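Local coordinates for protein putative poly(3-hydroxybutyrate) depolymerase LpqC (Bordetella parapertussis 12822, PDB 3D0K) that probably hydrolyses ester bonds as an alpha/beta-hydrolase-fold enzyme, with poly(3-hydroxybutyrate) or related esters as the putative substrates, at residues R105-A110 with H184-G189; P180-E183 with G189-G192; E93-V98 with G118-L123; P174-L179 with E227-R232. All coordinates share one frame; numbering follows the deposited sequence.

Overall arrangement
From the N terminus, contact 3 comes first, closing a short loop in which residues 93-98, after strand 84-89, meet the start of helix 122-133. Contact 1 opens within that loop, at 105-110, and closes far downstream at 184-189, so contacts 1 and 3 cross. Contact 4 opens at 174-179, just past strand 168-172, and closes at 227-232; it crosses contact 1 in turn. Contact 2, 180-183 with 189-192, lies wholly inside the span of contact 4 and shares Gly-189 with contact 1. Contacts 1 and 4 tie the excursion after strand 168-172 to the loop before helix 122-133 and to helix 228-231, contact 2 closes it on itself, and contact 3 fixes the start of helix 122-133.

Contact 1: residues R105-A110 with H184-G189; sequences RAFTAA and HRFPEG. With SO4 (sulfate ion), chain F.
Ala-106 and Phe-107 meet Arg-185 and Phe-186 through apolar contacts between two loops. The methyl CB of Ala-106 lies 3.6 Å from Phe-186 CE2, and Phe-107 CE1 approaches Phe-186 CD2 at 4.0 Å. In the second pair Phe-107 CE1 comes in at the rim of the Phe-186 ring, near its plane, and the two side chains are skewed to each other, not stacked face on face. Phe-186 reaches across because its CG is anti to the backbone N (chi1 -172°).

Polar groups also border the Phe-107 ring. The carbonyl Phe-186 O stands at its edge, close to the ring plane, 3.4 Å from Phe-107 CZ, so the oxygen faces C-H groups and not the pi cloud. Arg-185 crosses Phe-107 at a slant, its CG 4.2 Å from Phe-107 CZ, and its guanidinium presents an edge to Phe-107 CE2, with the planes 40° apart.

Within 184-189 the turn is shaped by a cis peptide before Pro-187, whose CB sits 3.8 Å above the plane of the Phe-186 ring, over its centre. Gly-189 N donates to Arg-185 O at 3.2 Å, closing the turn. Beyond the apolar patch, Thr-108 OG1 donates a hydrogen bond of 2.8 Å to sulfate O1; the ion probably comes from the crystallisation liquor.

Trp-119 meets the Phe-186 ring and touches Ala-106, extending the cluster into the chain. These loops, one before helix 122-133 and one after strand 168-172, fit the excursions that decorate the core of an alpha/beta-hydrolase fold.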
loop_
_atom_site.group_PDB
_atom_site.type_symbol
_atom_site.label_atom_id
_atom_site.label_comp_id
_atom_site.label_asym_id
_atom_site.label_seq_id
_atom_site.Cartn_x
_atom_site.Cartn_y
_atom_site.Cartn_z
ATOM N N ARG A 105 -5.470 0.456 -12.819
ATOM C CA ARG A 105 -5.915 0.921 -14.168
ATOM C C ARG A 105 -4.754 0.808 -15.202
ATOM O O ARG A 105 -4.463 1.772 -15.928
ATOM C CB ARG A 105 -6.412 2.394 -14.107
ATOM C CG ARG A 105 -7.865 2.563 -13.871
ATOM C CD ARG A 105 -8.386 3.998 -14.033
ATOM N NE ARG A 105 -8.646 4.286 -15.415
ATOM C CZ ARG A 105 -8.022 5.210 -16.139
ATOM N NH1 ARG A 105 -8.327 5.347 -17.421
ATOM N NH2 ARG A 105 -7.107 5.996 -15.596
ATOM N N ALA A 106 -4.058 -0.335 -15.195
ATOM C CA ALA A 106 -2.848 -0.529 -15.996
ATOM C C ALA A 106 -3.168 -0.589 -17.504
ATOM O O ALA A 106 -2.286 -0.373 -18.347
ATOM C CB ALA A 106 -2.139 -1.767 -15.589
ATOM N N PHE A 107 -4.406 -0.924 -17.836
ATOM C CA PHE A 107 -4.788 -1.127 -19.236
ATOM C C PHE A 107 -5.793 -0.125 -19.668
ATOM O O PHE A 107 -6.612 0.277 -18.873
ATOM C CB PHE A 107 -5.353 -2.527 -19.452
ATOM C CG PHE A 107 -4.364 -3.594 -19.193
ATOM C CD1 PHE A 107 -4.376 -4.281 -17.982
ATOM C CD2 PHE A 107 -3.384 -3.895 -20.145
ATOM C CE1 PHE A 107 -3.417 -5.261 -17.715
ATOM C CE2 PHE A 107 -2.435 -4.876 -19.903
ATOM C CZ PHE A 107 -2.457 -5.578 -18.674
ATOM N N THR A 108 -5.736 0.257 -20.943
ATOM C CA THR A 108 -6.807 1.003 -21.555
ATOM C C THR A 108 -7.956 0.021 -21.750
ATOM O O THR A 108 -7.801 -1.201 -21.549
ATOM C CB THR A 108 -6.410 1.583 -22.957
ATOM O OG1 THR A 108 -6.154 0.507 -23.869
ATOM C CG2 THR A 108 -5.181 2.498 -22.851
ATOM N N ALA A 109 -9.105 0.540 -22.179
ATOM C CA ALA A 109 -10.254 -0.302 -22.436
ATOM C C ALA A 109 -10.010 -1.339 -23.540
ATOM O O ALA A 109 -10.588 -2.421 -23.508
ATOM C CB ALA A 109 -11.458 0.566 -22.787
ATOM N N ALA A 110 -9.182 -0.987 -24.527
ATOM C CA ALA A 110 -8.803 -1.885 -25.599
ATOM C C ALA A 110 -7.767 -2.956 -25.196
ATOM O O ALA A 110 -7.411 -3.806 -26.020
ATOM C CB ALA A 110 -8.296 -1.080 -26.772
ATOM N N HIS A 184 4.209 -14.028 -17.161
ATOM C CA HIS A 184 2.755 -13.832 -17.183
ATOM C C HIS A 184 2.445 -12.366 -17.381
ATOM O O HIS A 184 3.216 -11.494 -16.939
ATOM C CB HIS A 184 2.107 -14.330 -15.887
ATOM C CG HIS A 184 2.604 -15.667 -15.464
ATOM N ND1 HIS A 184 3.336 -15.860 -14.309
ATOM C CD2 HIS A 184 2.538 -16.869 -16.077
ATOM C CE1 HIS A 184 3.665 -17.136 -14.216
ATOM N NE2 HIS A 184 3.204 -17.765 -15.278
ATOM N N ARG A 185 1.316 -12.105 -18.063
ATOM C CA ARG A 185 0.844 -10.749 -18.263
ATOM C C ARG A 185 0.364 -10.211 -16.920
ATOM O O ARG A 185 -0.212 -10.935 -16.109
ATOM C CB ARG A 185 -0.326 -10.734 -19.242
ATOM C CG ARG A 185 -0.852 -9.310 -19.634
ATOM C CD ARG A 185 -1.770 -9.427 -20.868
ATOM N NE ARG A 185 -0.930 -9.789 -22.026
ATOM C CZ ARG A 185 -0.379 -8.884 -22.851
ATOM N NH1 ARG A 185 -0.629 -7.578 -22.653
ATOM N NH2 ARG A 185 0.388 -9.270 -23.880
ATOM N N PHE A 186 0.625 -8.946 -16.704
ATOM C CA PHE A 186 0.031 -8.235 -15.582
ATOM C C PHE A 186 -1.505 -8.390 -15.585
ATOM O O PHE A 186 -2.128 -8.338 -16.651
ATOM C CB PHE A 186 0.488 -6.793 -15.661
ATOM C CG PHE A 186 0.119 -5.966 -14.480
ATOM C CD1 PHE A 186 0.975 -5.893 -13.389
ATOM C CD2 PHE A 186 -1.093 -5.246 -14.458
ATOM C CE1 PHE A 186 0.653 -5.108 -12.247
ATOM C CE2 PHE A 186 -1.451 -4.474 -13.315
ATOM C CZ PHE A 186 -0.560 -4.378 -12.223
ATOM N N PRO A 187 -2.136 -8.582 -14.401
ATOM C CA PRO A 187 -1.512 -8.499 -13.073
ATOM C C PRO A 187 -0.901 -9.823 -12.539
ATOM O O PRO A 187 -0.404 -9.836 -11.406
ATOM C CB PRO A 187 -2.659 -8.023 -12.200
ATOM C CG PRO A 187 -3.904 -8.676 -12.842
ATOM C CD PRO A 187 -3.590 -8.863 -14.307
ATOM N N GLU A 188 -0.921 -10.913 -13.316
ATOM C CA GLU A 188 -0.352 -12.163 -12.787
ATOM C C GLU A 188 1.186 -12.079 -12.696
ATOM O O GLU A 188 1.800 -12.582 -11.718
ATOM C CB GLU A 188 -0.810 -13.428 -13.560
ATOM C CG GLU A 188 -0.222 -14.688 -12.851
ATOM C CD GLU A 188 -0.531 -16.017 -13.536
ATOM O OE1 GLU A 188 -0.377 -17.073 -12.862
ATOM O OE2 GLU A 188 -0.926 -16.020 -14.728
ATOM N N GLY A 189 1.781 -11.386 -13.679
ATOM C CA GLY A 189 3.233 -11.173 -13.768
ATOM C C GLY A 189 3.496 -9.754 -14.224
ATOM O O GLY A 189 2.594 -8.921 -14.146
HETATM S S SO4 F . -6.119 2.587 -26.989
HETATM O O1 SO4 F . -5.300 1.609 -26.274
HETATM O O2 SO4 F . -5.648 2.618 -28.373
HETATM O O3 SO4 F . -7.505 2.141 -26.950
HETATM O O4 SO4 F . -6.035 3.941 -26.439
#

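Contact 2: residues P180-E183 with G189-G192; sequences PTFE and GLDG
Thr-181 OG1 is gripped twice: it accepts from Glu-183 N at 3.1 Å, which makes an ST turn, and it donates to Glu-183 OE1 at 2.7 Å. The carboxylate receives this proton on its anti lone pair. With both the amide and the carboxylate of Glu-183 tied to one hydroxyl, the turn at 181-183 is held on the side of Thr-181 that faces away from residues 189-192.

The same threonine makes the hydrogen bond across the contact through its backbone. Leu-190 N donates to Thr-181 O over 2.8 Å, with an N-H...O angle of 165°. The absence of a side chain at Gly-189 allows its CA within 3.5 Å of Thr-181 O, since a CB there would point at that oxygen and clash with it.

Leu-190 then packs against Phe-182. Its CB stands over one face of the ring, 3.9 Å from the centroid and 16° off the normal, a CH-pi contact displaced toward the rim at CE2. Leu-190 O, meanwhile, is 3.3 Å from Phe-182 CE2. The CD1 methyl of Leu-190 reaches the backbone of Pro-180 and Thr-181, 3.8 Å from Thr-181 N.

Asp-191 approaches from its CB, which touches Phe-182 O at 3.2 Å. That carbonyl oxygen and Asp-191 OD2 are both acceptors and form no bond.

Backbone bonding between Asp-191 and His-184 continues the closure of this loop. Pro-180 and Leu-190 both rest on Leu-200, and Phe-182 on Glu-197, so the compact turn leans on helix 197-205, which leads to strand 209-213.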
loop_
_atom_site.group_PDB
_atom_site.type_symbol
_atom_site.label_atom_id
_atom_site.label_comp_id
_atom_site.label_asym_id
_atom_site.label_seq_id
_atom_site.Cartn_x
_atom_site.Cartn_y
_atom_site.Cartn_z
ATOM N N PRO A 180 7.042 -11.835 -9.515
ATOM C CA PRO A 180 8.197 -11.063 -10.038
ATOM C C PRO A 180 8.819 -11.816 -11.225
ATOM O O PRO A 180 9.922 -12.374 -11.136
ATOM C CB PRO A 180 9.137 -10.988 -8.831
ATOM C CG PRO A 180 8.799 -12.268 -8.061
ATOM C CD PRO A 180 7.381 -12.592 -8.293
ATOM N N THR A 181 8.102 -11.795 -12.336
ATOM C CA THR A 181 8.505 -12.524 -13.538
ATOM C C THR A 181 7.734 -11.991 -14.729
ATOM O O THR A 181 6.583 -11.584 -14.614
ATOM C CB THR A 181 8.224 -14.060 -13.426
ATOM O OG1 THR A 181 8.593 -14.691 -14.661
ATOM C CG2 THR A 181 6.734 -14.369 -13.174
ATOM N N PHE A 182 8.403 -11.985 -15.877
ATOM C CA PHE A 182 7.813 -11.572 -17.124
ATOM C C PHE A 182 7.124 -12.748 -17.836
ATOM O O PHE A 182 6.629 -12.598 -18.945
ATOM C CB PHE A 182 8.881 -10.895 -17.976
ATOM C CG PHE A 182 9.211 -9.502 -17.505
ATOM C CD1 PHE A 182 10.231 -9.276 -16.591
ATOM C CD2 PHE A 182 8.454 -8.398 -17.956
ATOM C CE1 PHE A 182 10.512 -7.963 -16.136
ATOM C CE2 PHE A 182 8.728 -7.096 -17.531
ATOM C CZ PHE A 182 9.750 -6.867 -16.607
ATOM N N GLU A 183 7.042 -13.897 -17.181
ATOM C CA GLU A 183 6.365 -15.049 -17.809
ATOM C C GLU A 183 4.849 -14.841 -18.021
ATOM O O GLU A 183 4.282 -15.454 -18.929
ATOM C CB GLU A 183 6.552 -16.318 -16.990
ATOM C CG GLU A 183 7.958 -16.872 -16.999
ATOM C CD GLU A 183 8.206 -17.814 -15.820
ATOM O OE1 GLU A 183 8.282 -17.348 -14.632
ATOM O OE2 GLU A 183 8.324 -19.033 -16.103
ATOM N N GLY A 189 1.781 -11.386 -13.679
ATOM C CA GLY A 189 3.233 -11.173 -13.768
ATOM C C GLY A 189 3.496 -9.754 -14.224
ATOM O O GLY A 189 2.594 -8.921 -14.146
ATOM N N LEU A 190 4.704 -9.477 -14.733
ATOM C CA LEU A 190 5.094 -8.128 -15.103
ATOM C C LEU A 190 5.051 -7.853 -16.618
ATOM O O LEU A 190 5.474 -6.778 -17.051
ATOM C CB LEU A 190 6.505 -7.837 -14.576
ATOM C CG LEU A 190 6.702 -8.034 -13.060
ATOM C CD1 LEU A 190 8.210 -8.006 -12.709
ATOM C CD2 LEU A 190 5.912 -6.976 -12.239
ATOM N N ASP A 191 4.568 -8.821 -17.412
ATOM C CA ASP A 191 4.644 -8.699 -18.873
ATOM C C ASP A 191 3.441 -7.895 -19.393
ATOM O O ASP A 191 2.422 -7.806 -18.707
ATOM C CB ASP A 191 4.689 -10.077 -19.552
ATOM C CG ASP A 191 5.423 -10.055 -20.889
ATOM O OD1 ASP A 191 6.156 -9.075 -21.169
ATOM O OD2 ASP A 191 5.305 -11.051 -21.656
ATOM N N GLY A 192 3.602 -7.283 -20.569
ATOM C CA GLY A 192 2.489 -6.698 -21.290
ATOM C C GLY A 192 2.044 -5.307 -20.848
ATOM O O GLY A 192 0.975 -4.825 -21.307
#

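Contact 3: residues E93-V98 with G118-L123; sequences EIWPGV and GWTYAL. With SO4 (sulfate ion), chain I.
Trp-95 brings the outer carbons of its benzo ring against Thr-120 and Leu-123, while Phe-90 meets the same indole edge-to-face. Trp-95 CZ3 is 3.6 Å from Thr-120 OG1 and 3.7 Å from Thr-120 CG2, so both branches of the threonine bear on one corner of the ring. The next carbon, Trp-95 CH2, lies 3.9 Å from Leu-123 CD1.

The two sides approach head-on. Trp-95 has its CG anti to the carbonyl carbon (chi1 -59°), which sends the indole across to the threonine and leucine. Thr-120 OG1, although it touches the indole, is hydrogen-bonded to Ser-100 O, and the indole N-H of Trp-95 to Pro-39 O. These bonds satisfy NE1 and the hydroxyl, and what meets across the contact is van der Waals packing.

At the far end of 93-98, Val-98 N donates to sulfate O2 over 2.7 Å at 162°. The ion, probably from the crystallisation liquor, sits by the start of the short, weakly bonded helix 97-100.

Phe-40 of strand 40-46 touches both Trp-95 and Leu-123, and Phe-153 of helix 149-160 touches Thr-120. The buried contact thus joins the loop after strand 84-89 to the beginning of helix 122-133, between strand 40-46 and helix 149-160, which follows the presumed nucleophile elbow.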
loop_
_atom_site.group_PDB
_atom_site.type_symbol
_atom_site.label_atom_id
_atom_site.label_comp_id
_atom_site.label_asym_id
_atom_site.label_seq_id
_atom_site.Cartn_x
_atom_site.Cartn_y
_atom_site.Cartn_z
ATOM N N GLU A 93 -17.643 3.783 -6.776
ATOM C CA GLU A 93 -18.375 4.483 -7.819
ATOM C C GLU A 93 -17.464 5.073 -8.884
ATOM O O GLU A 93 -17.749 4.946 -10.051
ATOM C CB GLU A 93 -19.286 5.580 -7.244
ATOM C CG GLU A 93 -20.594 5.672 -7.983
ATOM C CD GLU A 93 -21.069 7.113 -8.230
ATOM O OE1 GLU A 93 -20.740 8.044 -7.420
ATOM O OE2 GLU A 93 -21.803 7.298 -9.254
ATOM N N ILE A 94 -16.349 5.673 -8.493
ATOM C CA ILE A 94 -15.453 6.325 -9.467
ATOM C C ILE A 94 -14.281 5.431 -9.929
ATOM O O ILE A 94 -13.730 5.620 -11.041
ATOM C CB ILE A 94 -14.913 7.656 -8.890
ATOM C CG1 ILE A 94 -16.088 8.555 -8.500
ATOM C CG2 ILE A 94 -13.959 8.377 -9.862
ATOM C CD1 ILE A 94 -15.723 9.766 -7.671
ATOM N N TRP A 95 -13.909 4.475 -9.076
ATOM C CA TRP A 95 -12.797 3.548 -9.365
ATOM C C TRP A 95 -13.288 2.096 -9.256
ATOM O O TRP A 95 -12.869 1.349 -8.378
ATOM C CB TRP A 95 -11.660 3.797 -8.381
ATOM C CG TRP A 95 -11.151 5.186 -8.462
ATOM C CD1 TRP A 95 -11.670 6.291 -7.826
ATOM C CD2 TRP A 95 -10.015 5.644 -9.201
ATOM N NE1 TRP A 95 -10.925 7.412 -8.137
ATOM C CE2 TRP A 95 -9.899 7.052 -8.969
ATOM C CE3 TRP A 95 -9.074 5.009 -10.033
ATOM C CZ2 TRP A 95 -8.879 7.830 -9.531
ATOM C CZ3 TRP A 95 -8.056 5.787 -10.606
ATOM C CH2 TRP A 95 -7.980 7.192 -10.363
ATOM N N PRO A 96 -14.189 1.692 -10.166
ATOM C CA PRO A 96 -14.859 0.397 -9.976
ATOM C C PRO A 96 -13.961 -0.844 -10.194
ATOM O O PRO A 96 -13.111 -0.869 -11.086
ATOM C CB PRO A 96 -16.009 0.449 -11.014
ATOM C CG PRO A 96 -15.456 1.330 -12.085
ATOM C CD PRO A 96 -14.628 2.367 -11.411
ATOM N N GLY A 97 -14.176 -1.867 -9.362
ATOM C CA GLY A 97 -13.560 -3.181 -9.557
ATOM C C GLY A 97 -12.089 -3.241 -9.169
ATOM O O GLY A 97 -11.415 -2.216 -8.974
ATOM N N VAL A 98 -11.579 -4.463 -9.084
ATOM C CA VAL A 98 -10.147 -4.676 -8.921
ATOM C C VAL A 98 -9.348 -4.030 -10.085
ATOM O O VAL A 98 -8.187 -3.699 -9.903
ATOM C CB VAL A 98 -9.800 -6.188 -8.769
ATOM C CG1 VAL A 98 -10.535 -6.790 -7.537
ATOM C CG2 VAL A 98 -10.084 -6.972 -10.055
ATOM N N GLY A 118 0.449 7.058 -15.414
ATOM C CA GLY A 118 -0.999 7.211 -15.436
ATOM C C GLY A 118 -1.720 6.195 -14.559
ATOM O O GLY A 118 -2.956 6.250 -14.422
ATOM N N TRP A 119 -0.977 5.242 -14.010
ATOM C CA TRP A 119 -1.616 4.193 -13.199
ATOM C C TRP A 119 -2.072 4.781 -11.871
ATOM O O TRP A 119 -1.537 5.801 -11.410
ATOM C CB TRP A 119 -0.689 2.976 -12.965
ATOM C CG TRP A 119 -0.254 2.231 -14.218
ATOM C CD1 TRP A 119 -0.439 2.611 -15.534
ATOM C CD2 TRP A 119 0.450 1.000 -14.255
ATOM N NE1 TRP A 119 0.119 1.672 -16.374
ATOM C CE2 TRP A 119 0.657 0.669 -15.616
ATOM C CE3 TRP A 119 0.910 0.117 -13.260
ATOM C CZ2 TRP A 119 1.316 -0.494 -16.004
ATOM C CZ3 TRP A 119 1.584 -1.053 -13.655
ATOM C CH2 TRP A 119 1.780 -1.336 -15.009
ATOM N N THR A 120 -3.089 4.154 -11.271
ATOM C CA THR A 120 -3.649 4.615 -9.983
ATOM C C THR A 120 -2.501 4.727 -8.949
ATOM O O THR A 120 -2.480 5.655 -8.123
ATOM C CB THR A 120 -4.716 3.633 -9.458
ATOM O OG1 THR A 120 -5.558 3.211 -10.535
ATOM C CG2 THR A 120 -5.601 4.307 -8.311
ATOM N N TYR A 121 -1.527 3.808 -9.019
ATOM C CA TYR A 121 -0.410 3.775 -8.044
ATOM C C TYR A 121 0.379 5.079 -8.017
ATOM O O TYR A 121 0.918 5.450 -6.961
ATOM C CB TYR A 121 0.575 2.669 -8.380
ATOM C CG TYR A 121 -0.090 1.299 -8.607
ATOM C CD1 TYR A 121 -1.157 0.889 -7.807
ATOM C CD2 TYR A 121 0.361 0.447 -9.629
ATOM C CE1 TYR A 121 -1.793 -0.354 -8.042
ATOM C CE2 TYR A 121 -0.235 -0.798 -9.863
ATOM C CZ TYR A 121 -1.318 -1.174 -9.064
ATOM O OH TYR A 121 -1.874 -2.446 -9.288
ATOM N N ALA A 122 0.523 5.702 -9.189
ATOM C CA ALA A 122 1.371 6.905 -9.372
ATOM C C ALA A 122 0.826 8.148 -8.646
ATOM O O ALA A 122 1.553 9.149 -8.439
ATOM C CB ALA A 122 1.529 7.217 -10.883
ATOM N N LEU A 123 -0.449 8.100 -8.297
ATOM C CA LEU A 123 -1.119 9.160 -7.561
ATOM C C LEU A 123 -0.538 9.323 -6.166
ATOM O O LEU A 123 -0.544 10.434 -5.630
ATOM C CB LEU A 123 -2.611 8.837 -7.460
ATOM C CG LEU A 123 -3.358 8.943 -8.802
ATOM C CD1 LEU A 123 -4.773 8.498 -8.622
ATOM C CD2 LEU A 123 -3.329 10.396 -9.306
HETATM S S SO4 I . -14.494 -6.847 -8.555
HETATM O O1 SO4 I . -14.102 -8.217 -8.195
HETATM O O2 SO4 I . -13.553 -6.313 -9.543
HETATM O O3 SO4 I . -15.868 -6.910 -9.075
HETATM O O4 SO4 I . -14.489 -6.023 -7.339
#

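Contact 4: residues P174-L179 with E227-R232; sequences PGWYTL and EPAALR. With SO4 (sulfate ion), chain E.
Trp-176 lies along two successive alanines of helix 228-231, with its CB against Ala-230 and the far end of its benzo ring against Ala-229. The CB atoms of Trp-176 and Ala-230 are 3.7 Å apart, and Trp-176 CZ3 is 3.7 Å from Ala-229 CB. Between these two ends, Trp-176 CE3 passes 4.0 Å from Ala-230 CA, so the indole follows the helix surface from one methyl to the next. The small alanines let the backbones come close, with 5.5 Å between Trp-176 CA and Ala-230 CA.

The torsion explains this orientation. Trp-176 CG stands between its own backbone N and carbonyl carbon (chi1 78°), which folds the ring over its own backbone and toward the helix.

Glu-227 is the N-cap residue of helix 228-231; its O accepts from Leu-231 N at 2.9 Å. Arg-232 folds back so that its guanidinium covers Ala-229 CA and Pro-228 O with one face, and its NH2 makes a salt bridge with Glu-188 OE1.

A sulfate, probably from the crystallisation liquor, is bound weakly by Gly-175 N (2.9 Å to O1, 128°) and also by Gln-152 NE2 and Arg-237 NH1. Trp-176 further touches Gln-152 and Arg-156 of helix 149-160, while Ala-230 touches Arg-240. The contact therefore sets helix 228-231 on the loop leaving strand 168-172, between helices 149-160 and 237-255.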
loop_
_atom_site.group_PDB
_atom_site.type_symbol
_atom_site.label_atom_id
_atom_site.label_comp_id
_atom_site.label_asym_id
_atom_site.label_seq_id
_atom_site.Cartn_x
_atom_site.Cartn_y
_atom_site.Cartn_z
ATOM N N PRO A 174 -2.108 -9.266 1.411
ATOM C CA PRO A 174 -2.706 -9.172 0.068
ATOM C C PRO A 174 -3.479 -10.451 -0.294
ATOM O O PRO A 174 -3.000 -11.549 0.034
ATOM C CB PRO A 174 -1.474 -9.055 -0.871
ATOM C CG PRO A 174 -0.391 -8.445 0.026
ATOM C CD PRO A 174 -0.630 -9.102 1.376
ATOM N N GLY A 175 -4.607 -10.311 -1.022
ATOM C CA GLY A 175 -5.398 -11.485 -1.444
ATOM C C GLY A 175 -4.634 -12.348 -2.460
ATOM O O GLY A 175 -4.783 -13.558 -2.458
ATOM N N TRP A 176 -3.821 -11.734 -3.323
ATOM C CA TRP A 176 -2.971 -12.480 -4.260
ATOM C C TRP A 176 -1.931 -11.492 -4.829
ATOM O O TRP A 176 -1.997 -10.307 -4.544
ATOM C CB TRP A 176 -3.803 -13.142 -5.395
ATOM C CG TRP A 176 -4.221 -12.221 -6.467
ATOM C CD1 TRP A 176 -5.083 -11.150 -6.349
ATOM C CD2 TRP A 176 -3.831 -12.271 -7.852
ATOM N NE1 TRP A 176 -5.221 -10.535 -7.572
ATOM C CE2 TRP A 176 -4.498 -11.213 -8.513
ATOM C CE3 TRP A 176 -3.018 -13.134 -8.603
ATOM C CZ2 TRP A 176 -4.339 -10.952 -9.894
ATOM C CZ3 TRP A 176 -2.875 -12.881 -10.011
ATOM C CH2 TRP A 176 -3.530 -11.806 -10.617
ATOM N N TYR A 177 -0.996 -11.986 -5.626
ATOM C CA TYR A 177 0.191 -11.198 -5.923
ATOM C C TYR A 177 0.490 -11.210 -7.412
ATOM O O TYR A 177 0.322 -12.218 -8.125
ATOM C CB TYR A 177 1.414 -11.795 -5.200
ATOM C CG TYR A 177 1.359 -11.752 -3.694
ATOM C CD1 TYR A 177 2.008 -10.708 -2.982
ATOM C CD2 TYR A 177 0.615 -12.706 -2.967
ATOM C CE1 TYR A 177 1.953 -10.645 -1.607
ATOM C CE2 TYR A 177 0.549 -12.642 -1.573
ATOM C CZ TYR A 177 1.233 -11.604 -0.919
ATOM O OH TYR A 177 1.172 -11.538 0.438
ATOM N N THR A 178 1.061 -10.105 -7.850
ATOM C CA THR A 178 1.751 -10.054 -9.155
ATOM C C THR A 178 3.128 -10.685 -8.904
ATOM O O THR A 178 3.945 -10.157 -8.117
ATOM C CB THR A 178 1.994 -8.574 -9.537
ATOM O OG1 THR A 178 0.723 -7.952 -9.863
ATOM C CG2 THR A 178 2.872 -8.503 -10.804
ATOM N N LEU A 179 3.414 -11.775 -9.597
ATOM C CA LEU A 179 4.676 -12.472 -9.360
ATOM C C LEU A 179 5.823 -11.761 -10.073
ATOM O O LEU A 179 5.606 -11.179 -11.112
ATOM C CB LEU A 179 4.560 -13.902 -9.906
ATOM C CG LEU A 179 3.415 -14.673 -9.276
ATOM C CD1 LEU A 179 3.244 -16.035 -10.000
ATOM C CD2 LEU A 179 3.710 -14.845 -7.789
ATOM N N GLU A 227 -9.737 -16.449 -8.934
ATOM C CA GLU A 227 -9.335 -16.770 -10.317
ATOM C C GLU A 227 -8.155 -17.749 -10.354
ATOM O O GLU A 227 -7.394 -17.861 -9.364
ATOM C CB GLU A 227 -9.011 -15.497 -11.094
ATOM C CG GLU A 227 -10.293 -14.759 -11.537
ATOM C CD GLU A 227 -10.027 -13.499 -12.385
ATOM O OE1 GLU A 227 -9.083 -12.726 -12.051
ATOM O OE2 GLU A 227 -10.781 -13.277 -13.375
ATOM N N PRO A 228 -7.975 -18.459 -11.488
ATOM C CA PRO A 228 -6.944 -19.499 -11.498
ATOM C C PRO A 228 -5.546 -19.004 -11.098
ATOM O O PRO A 228 -4.803 -19.733 -10.425
ATOM C CB PRO A 228 -6.966 -20.000 -12.945
ATOM C CG PRO A 228 -8.367 -19.708 -13.395
ATOM C CD PRO A 228 -8.688 -18.386 -12.786
ATOM N N ALA A 229 -5.186 -17.783 -11.507
ATOM C CA ALA A 229 -3.877 -17.250 -11.175
ATOM C C ALA A 229 -3.739 -17.030 -9.672
ATOM O O ALA A 229 -2.650 -17.181 -9.133
ATOM C CB ALA A 229 -3.610 -15.921 -11.953
ATOM N N ALA A 230 -4.824 -16.661 -9.002
ATOM C CA ALA A 230 -4.776 -16.532 -7.532
ATOM C C ALA A 230 -4.698 -17.921 -6.871
ATOM O O ALA A 230 -3.867 -18.166 -5.976
ATOM C CB ALA A 230 -5.954 -15.748 -7.017
ATOM N N LEU A 231 -5.520 -18.854 -7.341
ATOM C CA LEU A 231 -5.540 -20.228 -6.761
ATOM C C LEU A 231 -4.188 -20.933 -6.801
ATOM O O LEU A 231 -3.797 -21.559 -5.815
ATOM C CB LEU A 231 -6.611 -21.067 -7.457
ATOM C CG LEU A 231 -8.043 -20.591 -7.213
ATOM C CD1 LEU A 231 -9.002 -21.405 -8.139
ATOM C CD2 LEU A 231 -8.396 -20.737 -5.721
ATOM N N ARG A 232 -3.454 -20.778 -7.921
ATOM C CA ARG A 232 -2.109 -21.321 -8.100
ATOM C C ARG A 232 -1.110 -20.878 -7.026
ATOM O O ARG A 232 -0.151 -21.589 -6.734
ATOM C CB ARG A 232 -1.545 -20.930 -9.503
ATOM C CG ARG A 232 -2.131 -21.769 -10.625
ATOM C CD ARG A 232 -1.425 -21.609 -11.968
ATOM N NE ARG A 232 -1.639 -20.308 -12.584
ATOM C CZ ARG A 232 -2.675 -19.974 -13.366
ATOM N NH1 ARG A 232 -3.652 -20.832 -13.630
ATOM N NH2 ARG A 232 -2.735 -18.767 -13.879
HETATM S S SO4 E . -8.240 -9.157 -1.087
HETATM O O1 SO4 E . -6.890 -8.604 -1.206
HETATM O O2 SO4 E . -8.680 -9.477 -2.454
HETATM O O3 SO4 E . -8.348 -10.358 -0.310
HETATM O O4 SO4 E . -9.220 -8.173 -0.676
#